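Local atomic coordinates of hypothetical protein (Thermotoga maritima, PDB entry 2NZC), a protein that is of uncharacterized function but, as an ACT-like member of the TM1266 family, probably acts as a regulator of the iron-only hydrogenase system. Residues I12-R17 and S73-K78. Numbering follows the deposited sequence.
Sequences IVVEDR and SGVRVK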
loop_
_atom_site.group_PDB
_atom_site.type_symbol
_atom_site.label_atom_id
_atom_site.label_comp_id
_atom_site.label_asym_id
_atom_site.label_seq_id
_atom_site.Cartn_x
_atom_site.Cartn_y
_atom_site.Cartn_z
ATOM N N ILE D 12 0.745 1.412 13.152
ATOM C CA ILE D 12 0.049 0.670 14.179
ATOM C C ILE D 12 0.493 -0.783 14.066
ATOM O O ILE D 12 0.456 -1.367 12.977
ATOM C CB ILE D 12 -1.474 0.727 13.937
ATOM C CG1 ILE D 12 -1.957 2.190 13.870
ATOM C CG2 ILE D 12 -2.230 -0.051 14.997
ATOM C CD1 ILE D 12 -3.300 2.342 13.263
ATOM N N VAL D 13 0.899 -1.372 15.180
ATOM C CA VAL D 13 1.158 -2.810 15.241
ATOM C C VAL D 13 0.110 -3.449 16.167
ATOM O O VAL D 13 0.037 -3.132 17.361
ATOM C CB VAL D 13 2.601 -3.103 15.718
ATOM C CG1 VAL D 13 2.832 -4.585 15.879
ATOM C CG2 VAL D 13 3.619 -2.502 14.713
ATOM N N VAL D 14 -0.697 -4.342 15.600
ATOM C CA VAL D 14 -1.796 -4.985 16.323
ATOM C C VAL D 14 -1.562 -6.479 16.519
ATOM O O VAL D 14 -1.135 -7.159 15.598
ATOM C CB VAL D 14 -3.134 -4.850 15.549
ATOM C CG1 VAL D 14 -4.330 -5.125 16.487
ATOM C CG2 VAL D 14 -3.275 -3.508 14.920
ATOM N N GLU D 15 -1.864 -6.997 17.711
ATOM C CA GLU D 15 -1.946 -8.459 17.915
ATOM C C GLU D 15 -3.239 -8.946 17.249
ATOM O O GLU D 15 -4.319 -8.437 17.542
ATOM C CB GLU D 15 -1.873 -8.810 19.398
ATOM C CG GLU D 15 -0.766 -8.032 20.105
ATOM C CD GLU D 15 -0.437 -8.510 21.502
ATOM O OE1 GLU D 15 -1.328 -9.022 22.231
ATOM O OE2 GLU D 15 0.744 -8.355 21.881
ATOM N N ASP D 16 -3.117 -9.906 16.328
ATOM C CA ASP D 16 -4.162 -10.174 15.322
ATOM C C ASP D 16 -5.299 -11.044 15.835
ATOM O O ASP D 16 -5.844 -11.872 15.087
ATOM C CB ASP D 16 -3.564 -10.784 14.035
ATOM C CG ASP D 16 -4.214 -10.231 12.734
ATOM O OD1 ASP D 16 -4.884 -9.158 12.784
ATOM O OD2 ASP D 16 -4.024 -10.862 11.652
ATOM N N ARG D 17 -5.645 -10.865 17.111
ATOM C CA ARG D 17 -6.826 -11.496 17.687
ATOM C C ARG D 17 -8.099 -10.694 17.351
ATOM O O ARG D 17 -8.022 -9.576 16.813
ATOM C CB ARG D 17 -6.655 -11.706 19.196
ATOM C CG ARG D 17 -6.584 -10.446 20.020
ATOM C CD ARG D 17 -6.347 -10.804 21.451
ATOM N NE ARG D 17 -6.285 -9.625 22.304
ATOM C CZ ARG D 17 -5.160 -8.996 22.629
ATOM N NH1 ARG D 17 -5.206 -7.929 23.417
ATOM N NH2 ARG D 17 -3.990 -9.431 22.170
ATOM N N SER D 73 -5.959 -2.567 24.066
ATOM C CA SER D 73 -5.092 -3.683 24.452
ATOM C C SER D 73 -4.506 -4.424 23.258
ATOM O O SER D 73 -5.227 -4.815 22.335
ATOM C CB SER D 73 -5.850 -4.666 25.361
ATOM O OG SER D 73 -5.011 -5.714 25.824
ATOM N N GLY D 74 -3.189 -4.596 23.277
ATOM C CA GLY D 74 -2.475 -5.290 22.198
ATOM C C GLY D 74 -2.199 -4.434 20.979
ATOM O O GLY D 74 -2.019 -4.960 19.872
ATOM N N VAL D 75 -2.172 -3.113 21.161
ATOM C CA VAL D 75 -1.924 -2.200 20.049
ATOM C C VAL D 75 -0.793 -1.260 20.409
ATOM O O VAL D 75 -0.827 -0.620 21.460
ATOM C CB VAL D 75 -3.197 -1.365 19.676
ATOM C CG1 VAL D 75 -2.857 -0.266 18.677
ATOM C CG2 VAL D 75 -4.292 -2.264 19.114
ATOM N N ARG D 76 0.213 -1.182 19.547
ATOM C CA ARG D 76 1.237 -0.152 19.690
ATOM C C ARG D 76 1.157 0.792 18.535
ATOM O O ARG D 76 1.064 0.353 17.376
ATOM C CB ARG D 76 2.647 -0.737 19.715
ATOM C CG ARG D 76 2.923 -1.729 20.815
ATOM C CD ARG D 76 4.432 -1.910 20.984
ATOM N NE ARG D 76 5.137 -1.854 19.698
ATOM C CZ ARG D 76 5.464 -2.917 18.964
ATOM N NH1 ARG D 76 6.098 -2.748 17.813
ATOM N NH2 ARG D 76 5.162 -4.144 19.373
ATOM N N VAL D 77 1.242 2.081 18.820
ATOM C CA VAL D 77 1.150 3.055 17.748
ATOM C C VAL D 77 2.259 4.096 17.815
ATOM O O VAL D 77 2.700 4.487 18.891
ATOM C CB VAL D 77 -0.268 3.684 17.662
ATOM C CG1 VAL D 77 -0.635 4.324 18.964
ATOM C CG2 VAL D 77 -0.371 4.668 16.454
ATOM N N LYS D 78 2.730 4.511 16.651
ATOM C CA LYS D 78 3.735 5.540 16.569
ATOM C C LYS D 78 3.206 6.584 15.608
ATOM O O LYS D 78 2.849 6.270 14.461
ATOM C CB LYS D 78 5.051 4.951 16.063
ATOM C CG LYS D 78 6.237 5.907 16.040
ATOM C CD LYS D 78 6.890 6.027 17.436
ATOM C CE LYS D 78 8.409 6.113 17.344
ATOM N NZ LYS D 78 8.991 7.382 17.882
#
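One edge of a ferredoxin-like ACT sheet, as counted within this chain, is built here, where Val13 of strand 6-15 pairs antiparallel with Arg76 of the edge strand 75-81. Two nearly straight hydrogen bonds close that pair, Val13 N to Arg76 O (2.8 Å) and Arg76 N to Val13 O (2.9 Å), and Glu15 N adds a third, to Gly74 O (3.0 Å). In this βαββαβ chain the first and last strands lie side by side, with two helices packed on one face. Toward those helices Ile12 turns CG2, anti to its own nitrogen, obliquely against Val75 CG1 (3.7 Å), while Val14 CG1 runs alongside Val75 CG2 (3.9 Å); Val24 of helix 18-30 and Leu69 of helix 59-69 close over this layer. On the other face the bent Arg76 chain (chi3 -36°) sets one guanidinium face over Val13 CB, which lies toward its rim, and NH1 donates a hydrogen bond to Leu82 O of the second subunit. Where the strand ends, Glu15 CG packs on Gly74 O (3.3 Å), and Glu15 OE1, in the Arg17 guanidinium plane, takes a salt-bridge hydrogen bond from NH2 (2.7 Å) on its anti lone pair. Were Glu15 an alanine, the Arg17 guanidinium would probably lose this partner and turn more freely beside Ser73.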